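Local coordinates for vacuolar aminopeptidase 1 (Saccharomyces cerevisiae, PDB 5JGF), which removes N-terminal amino acids, preferably neutral or hydrophobic ones, from peptides as a dodecameric zinc aminopeptidase of the vacuole and is the major cargo of the Cvt pathway, at residues S103-D106 / G112-A115; H217-V222 / S231-M236; D287-V292 / S315-S320. One frame throughout, in Å; residues are numbered along the deposited sequence.

Interaction 1: S103-D106 / G112-A115; sequences SFKD and GRIA
Lys105 leaves its backbone with CG beside the N and anti to the carbonyl carbon (chi1 -67°), then bends at chi3 and chi4, which lays the aliphatic chain along 113-115 and carries CE over one face of the Arg113 guanidinium. Arg113, itself bent at chi3 (-65°), receives that methylene off-centre, toward the rim, with Lys105 CE 3.8 Å from Arg113 CZ. Further back, Lys105 CD packs 3.5 Å from Ala115 N. This amide donates a nearly straight hydrogen bond to Ser103 O (2.8 Å, 175° at the hydrogen), and Ile114 CA adds a CH...O contact to the same oxygen at 3.4 Å. Four waters fill in the polar join: one links Lys105 N to Arg113 O, another Lys105 O to Arg113 N, and two lead from Asp106 O to Arg113 NE and NH2. With an alanine at Lys105, the guanidinium would probably lose the methylene packed on this face and a gap would open beside the Ala115 amide. Arg113 NH1 is hydrogen-bonded to Asn352 of a third subunit, and Ser103 OG to His214. The pairing closes the loop between strand 96-99 and strand 112-119, neighbours in the six-stranded antiparallel sheet; Gly112 bonds onward to strand 187-189.

Interaction 2: H217-V222 / S231-M236; sequences HLLRYV and SELIQM
Helix 217-222 lies across strand 233-236 almost at a right angle (96°), their axes 11.0 Å apart at closest approach, a separation bridged by side chains. Leu233 points toward the helix and does most of the touching through one methyl: its CD1 lies 4.0 Å from Leu219 CD2 and 4.1 Å from Val222 CG2, so the branch meets two residues of successive helical turns. The same Leu233 CD1 comes within 3.7 Å of Leu219 O, against the helix backbone itself. In Leu219, chi2 of 179° sends CD1 out anti to CA, and it is the other branch, CD2, that meets Leu233. Farther along, Met236 reaches out with its terminal methyl, and its CE rests 4.3 Å from Leu218 CD2. Ile234 and Gln235 both face Leu139 of the adjoining strand in a classic beta bulge; beside it, Gln235 OE1 accepts a hydrogen bond from Met236 N (3.0 Å), while its NE2 is held by Glu390 of a second subunit. Leu138 of strand 132-140 touches Val222, Leu233 and Met236, extending the apolar layer across the sheet. The helix and strand 233-242 follow each other closely in the chain. This is helix-on-sheet packing, with helix 216-226 covering one face of the six-stranded antiparallel sheet.

Interaction 3: D287-V292 / S315-S320; sequences DLFSTV and SVVERS
Strand 289-292 and helix 315-320 run in roughly opposed directions, 148° between them, with axes 10.9 Å apart at closest approach; Phe289 and Val317 have the nearest CA atoms, at 8.7 Å. Phe289 spans this separation with its ring, whose CG stands opposite the backbone N (chi1 -169°) and whose far end lodges against the helix. Its CZ lies 3.8 Å from Ser320 CB and 4.1 Å from Val317 CA, both approached obliquely, while Val317 CG2 is 4.2 Å from the same CZ. Val316 O sits at the ring edge, near its plane. That oxygen is gripped twice: Ser320 N gives it the helical bond and Ser320 OG donates another (2.7 Å), the two arriving from opposite faces of the carbonyl plane. The serine hydroxyl is thus satisfied within the helix, and its CB is turned to the aromatic ring. Trp79 meets the Phe289 ring edge-to-face, and Phe73 of strand 69-76 touches Val316 and Ser320. On the other face of the sheet, Ser290 and Val292 meet helices 261-278 and 448-468. Helix 312-324 thus covers one side of the nine-stranded mixed sheet and these two helices the other, the three-layered alpha/beta/alpha build characteristic of M18 catalytic domains.

Along the chain the three contacts come in series, each closing before the next opens. Interactions 1 and 2 are neighbours, their centres about 15 Å apart, and they touch where Ser103 OG packs 3.9 Å from Leu218 CD2. Both belong to the six-stranded antiparallel sheet: interaction 1 joins the loop leading into strand 112-119 to that strand, while interaction 2 sets helix 216-226 on strand 233-242. Interaction 3 belongs to the nine-stranded mixed sheet; its centre lies about 46 Å from that of interaction 1, across the chain's centre, and about 39 Å from that of interaction 2. All three include residues close to a second subunit, placing both sheet systems near interfaces of the dodecamer.

Interaction 1: S103-D106 / G112-A115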
# COMPACT_ATOMS: atom_id res chain seq x y z
N SER D 103 23.64 16.80 -33.07
CA SER D 103 22.60 17.60 -32.42
C SER D 103 21.37 17.74 -33.30
O SER D 103 20.35 18.28 -32.87
CB SER D 103 23.13 18.99 -32.08
OG SER D 103 23.25 19.79 -33.25
N PHE D 104 21.47 17.26 -34.53
CA PHE D 104 20.37 17.37 -35.48
C PHE D 104 19.07 16.70 -35.03
O PHE D 104 19.07 15.58 -34.53
CB PHE D 104 20.79 16.81 -36.85
CG PHE D 104 19.76 17.01 -37.92
CD1 PHE D 104 18.64 16.19 -38.00
CD2 PHE D 104 19.89 18.05 -38.84
CE1 PHE D 104 17.66 16.40 -38.97
CE2 PHE D 104 18.92 18.27 -39.82
CZ PHE D 104 17.80 17.44 -39.89
N LYS D 105 17.97 17.42 -35.22
CA LYS D 105 16.64 16.91 -34.89
C LYS D 105 15.71 17.41 -35.99
O LYS D 105 15.84 18.53 -36.46
CB LYS D 105 16.14 17.46 -33.55
CG LYS D 105 16.90 16.97 -32.33
CD LYS D 105 16.26 17.50 -31.05
CE LYS D 105 14.89 16.87 -30.80
NZ LYS D 105 14.99 15.43 -30.42
N ASP D 106 14.77 16.56 -36.41
CA ASP D 106 13.82 16.97 -37.44
C ASP D 106 12.96 18.05 -36.81
O ASP D 106 12.79 18.07 -35.59
CB ASP D 106 12.92 15.80 -37.86
CG ASP D 106 13.69 14.63 -38.42
OD1 ASP D 106 14.58 14.86 -39.27
OD2 ASP D 106 13.40 13.49 -38.02
N GLY D 112 12.31 24.25 -34.46
CA GLY D 112 13.66 23.75 -34.60
C GLY D 112 14.17 23.50 -33.19
O GLY D 112 13.99 24.34 -32.30
N ARG D 113 14.77 22.34 -32.97
CA ARG D 113 15.32 21.96 -31.67
C ARG D 113 16.69 21.34 -31.89
O ARG D 113 17.02 20.92 -33.00
CB ARG D 113 14.41 20.94 -30.98
CG ARG D 113 13.03 21.46 -30.61
CD ARG D 113 12.20 20.39 -29.92
NE ARG D 113 11.91 19.26 -30.80
CZ ARG D 113 11.29 18.15 -30.41
NH1 ARG D 113 10.90 18.02 -29.15
NH2 ARG D 113 11.06 17.17 -31.28
N ILE D 114 17.50 21.28 -30.84
CA ILE D 114 18.82 20.66 -30.93
C ILE D 114 18.95 19.60 -29.84
O ILE D 114 18.51 19.81 -28.71
CB ILE D 114 19.98 21.67 -30.79
CG1 ILE D 114 19.80 22.52 -29.53
CG2 ILE D 114 20.06 22.54 -32.04
CD1 ILE D 114 20.99 23.42 -29.23
N ALA D 115 19.54 18.47 -30.20
CA ALA D 115 19.73 17.38 -29.24
C ALA D 115 20.93 17.72 -28.36
O ALA D 115 22.01 18.04 -28.86
CB ALA D 115 19.97 16.08 -29.99
O HOH W 1 18.61 20.46 -35.15
O HOH W 2 14.94 21.03 -35.58
O HOH W 3 12.44 19.87 -33.46
O HOH W 4 12.15 16.37 -33.82

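Interaction 2: H217-V222 / S231-M236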
# COMPACT_ATOMS: atom_id res chain seq x y z
N HIS D 217 21.66 25.53 -40.47
CA HIS D 217 21.55 26.86 -39.88
C HIS D 217 22.59 27.04 -38.77
O HIS D 217 23.27 28.06 -38.71
CB HIS D 217 20.15 27.08 -39.31
N LEU D 218 22.72 26.03 -37.92
CA LEU D 218 23.69 26.08 -36.82
C LEU D 218 25.12 26.07 -37.35
O LEU D 218 25.96 26.82 -36.87
CB LEU D 218 23.49 24.89 -35.88
CG LEU D 218 24.50 24.75 -34.73
CD1 LEU D 218 24.51 26.02 -33.88
CD2 LEU D 218 24.14 23.54 -33.87
N LEU D 219 25.39 25.23 -38.35
CA LEU D 219 26.73 25.17 -38.92
C LEU D 219 27.13 26.52 -39.52
O LEU D 219 28.25 26.99 -39.31
CB LEU D 219 26.80 24.07 -40.00
CG LEU D 219 26.67 22.63 -39.48
CD1 LEU D 219 26.74 21.65 -40.64
CD2 LEU D 219 27.79 22.35 -38.48
N ARG D 220 26.22 27.14 -40.25
CA ARG D 220 26.49 28.44 -40.86
C ARG D 220 26.73 29.50 -39.79
O ARG D 220 27.61 30.35 -39.93
CB ARG D 220 25.33 28.88 -41.75
CG ARG D 220 25.18 28.07 -43.03
CD ARG D 220 23.85 28.37 -43.72
NE ARG D 220 23.74 27.69 -45.00
CZ ARG D 220 22.60 27.52 -45.67
NH1 ARG D 220 21.46 27.98 -45.16
NH2 ARG D 220 22.60 26.89 -46.83
N TYR D 221 25.94 29.44 -38.73
CA TYR D 221 26.05 30.40 -37.64
C TYR D 221 27.39 30.35 -36.92
O TYR D 221 28.05 31.38 -36.75
CB TYR D 221 24.90 30.21 -36.65
CG TYR D 221 24.93 31.18 -35.49
CD1 TYR D 221 25.29 30.77 -34.21
CD2 TYR D 221 24.63 32.53 -35.69
CE1 TYR D 221 25.37 31.67 -33.16
CE2 TYR D 221 24.71 33.44 -34.64
CZ TYR D 221 25.08 33.01 -33.38
OH TYR D 221 25.18 33.92 -32.36
N VAL D 222 27.82 29.17 -36.49
CA VAL D 222 29.10 29.06 -35.78
C VAL D 222 30.29 29.29 -36.71
O VAL D 222 31.35 29.74 -36.26
CB VAL D 222 29.25 27.70 -35.07
CG1 VAL D 222 28.15 27.54 -34.02
CG2 VAL D 222 29.20 26.57 -36.07
N SER D 231 32.38 24.28 -44.92
CA SER D 231 33.13 23.13 -45.43
C SER D 231 34.39 22.86 -44.61
O SER D 231 34.89 21.74 -44.58
CB SER D 231 33.53 23.36 -46.89
OG SER D 231 34.39 24.48 -47.01
N GLU D 232 34.88 23.89 -43.93
CA GLU D 232 36.09 23.76 -43.14
C GLU D 232 35.87 23.21 -41.73
O GLU D 232 36.83 22.83 -41.05
CB GLU D 232 36.81 25.11 -43.08
CG GLU D 232 37.06 25.70 -44.46
CD GLU D 232 37.75 27.05 -44.42
OE1 GLU D 232 37.24 27.97 -43.74
OE2 GLU D 232 38.80 27.20 -45.08
N LEU D 233 34.62 23.16 -41.28
CA LEU D 233 34.32 22.64 -39.95
C LEU D 233 34.47 21.12 -39.91
O LEU D 233 33.88 20.41 -40.73
CB LEU D 233 32.89 23.02 -39.55
CG LEU D 233 32.52 24.51 -39.49
CD1 LEU D 233 31.05 24.64 -39.15
CD2 LEU D 233 33.38 25.23 -38.46
N ILE D 234 35.24 20.63 -38.94
CA ILE D 234 35.46 19.18 -38.79
C ILE D 234 34.84 18.58 -37.53
O ILE D 234 34.40 17.44 -37.54
CB ILE D 234 36.97 18.84 -38.82
CG1 ILE D 234 37.42 18.63 -40.26
CG2 ILE D 234 37.26 17.58 -38.01
CD1 ILE D 234 38.22 19.76 -40.79
N GLN D 235 34.84 19.35 -36.44
CA GLN D 235 34.26 18.90 -35.17
C GLN D 235 34.02 20.08 -34.25
O GLN D 235 34.50 21.19 -34.49
CB GLN D 235 35.18 17.89 -34.47
CG GLN D 235 34.77 16.43 -34.63
CD GLN D 235 33.30 16.20 -34.31
OE1 GLN D 235 32.70 16.91 -33.50
NE2 GLN D 235 32.71 15.18 -34.93
N MET D 236 33.26 19.85 -33.18
CA MET D 236 32.99 20.91 -32.22
C MET D 236 32.55 20.38 -30.86
O MET D 236 32.01 19.29 -30.75
CB MET D 236 31.93 21.87 -32.78
CG MET D 236 30.73 21.21 -33.40
SD MET D 236 29.60 22.41 -34.15
CE MET D 236 28.09 21.89 -33.39

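Interaction 3: D287-V292 / S315-S320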
# COMPACT_ATOMS: atom_id res chain seq x y z
N ASP D 287 63.18 31.74 -3.25
CA ASP D 287 63.50 30.34 -2.99
C ASP D 287 62.21 29.53 -2.91
O ASP D 287 62.18 28.44 -2.33
CB ASP D 287 64.29 30.19 -1.68
CG ASP D 287 63.53 30.71 -0.47
OD1 ASP D 287 64.07 30.60 0.65
OD2 ASP D 287 62.41 31.23 -0.63
N LEU D 288 61.14 30.05 -3.51
CA LEU D 288 59.85 29.36 -3.48
C LEU D 288 59.41 28.80 -4.84
O LEU D 288 59.92 29.20 -5.89
CB LEU D 288 58.77 30.31 -2.97
CG LEU D 288 58.96 30.91 -1.58
CD1 LEU D 288 57.91 31.98 -1.34
CD2 LEU D 288 58.87 29.82 -0.52
N PHE D 289 58.46 27.87 -4.78
CA PHE D 289 57.87 27.25 -5.96
C PHE D 289 56.38 27.37 -5.66
O PHE D 289 55.87 26.73 -4.73
CB PHE D 289 58.29 25.77 -6.05
CG PHE D 289 57.95 25.10 -7.37
CD1 PHE D 289 58.61 23.93 -7.74
CD2 PHE D 289 56.98 25.62 -8.22
CE1 PHE D 289 58.30 23.28 -8.94
CE2 PHE D 289 56.67 24.98 -9.42
CZ PHE D 289 57.33 23.81 -9.78
N SER D 290 55.69 28.22 -6.41
CA SER D 290 54.26 28.47 -6.21
C SER D 290 53.46 28.14 -7.46
O SER D 290 53.95 28.29 -8.58
CB SER D 290 54.04 29.95 -5.86
OG SER D 290 54.82 30.34 -4.74
N THR D 291 52.22 27.70 -7.28
CA THR D 291 51.39 27.38 -8.43
C THR D 291 49.90 27.39 -8.16
O THR D 291 49.45 27.12 -7.05
CB THR D 291 51.73 25.98 -9.00
OG1 THR D 291 50.80 25.66 -10.05
CG2 THR D 291 51.63 24.91 -7.93
N VAL D 292 49.15 27.73 -9.20
CA VAL D 292 47.71 27.67 -9.17
C VAL D 292 47.43 26.75 -10.35
O VAL D 292 47.82 27.05 -11.48
CB VAL D 292 47.03 29.02 -9.44
CG1 VAL D 292 45.53 28.80 -9.68
CG2 VAL D 292 47.21 29.95 -8.25
N SER D 315 52.97 16.55 -12.68
CA SER D 315 53.78 16.62 -13.89
C SER D 315 54.59 17.91 -13.93
O SER D 315 55.80 17.89 -14.19
CB SER D 315 52.89 16.55 -15.13
OG SER D 315 53.67 16.74 -16.30
N VAL D 316 53.93 19.03 -13.67
CA VAL D 316 54.58 20.34 -13.66
C VAL D 316 55.74 20.37 -12.68
O VAL D 316 56.83 20.83 -13.01
CB VAL D 316 53.57 21.45 -13.30
CG1 VAL D 316 54.30 22.75 -12.98
CG2 VAL D 316 52.60 21.67 -14.45
N VAL D 317 55.51 19.88 -11.46
CA VAL D 317 56.55 19.88 -10.45
C VAL D 317 57.72 18.95 -10.81
O VAL D 317 58.88 19.30 -10.57
CB VAL D 317 55.98 19.49 -9.07
CG1 VAL D 317 57.11 19.36 -8.05
CG2 VAL D 317 55.00 20.56 -8.60
N GLU D 318 57.43 17.78 -11.37
CA GLU D 318 58.49 16.86 -11.75
C GLU D 318 59.30 17.39 -12.93
O GLU D 318 60.53 17.41 -12.89
CB GLU D 318 57.94 15.47 -12.08
CG GLU D 318 58.97 14.55 -12.73
CD GLU D 318 58.57 13.08 -12.69
OE1 GLU D 318 57.36 12.78 -12.72
OE2 GLU D 318 59.48 12.23 -12.65
N ARG D 319 58.60 17.83 -13.98
CA ARG D 319 59.27 18.35 -15.17
C ARG D 319 60.09 19.59 -14.86
O ARG D 319 61.22 19.75 -15.34
CB ARG D 319 58.24 18.68 -16.25
CG ARG D 319 57.42 17.49 -16.70
CD ARG D 319 56.36 17.86 -17.73
NE ARG D 319 56.95 18.26 -19.01
CZ ARG D 319 56.34 18.15 -20.18
NH1 ARG D 319 55.11 17.65 -20.25
NH2 ARG D 319 56.95 18.54 -21.29
N SER D 320 59.53 20.48 -14.04
CA SER D 320 60.19 21.72 -13.66
C SER D 320 61.45 21.46 -12.84
O SER D 320 62.52 21.98 -13.15
CB SER D 320 59.23 22.61 -12.87
OG SER D 320 58.17 23.05 -13.69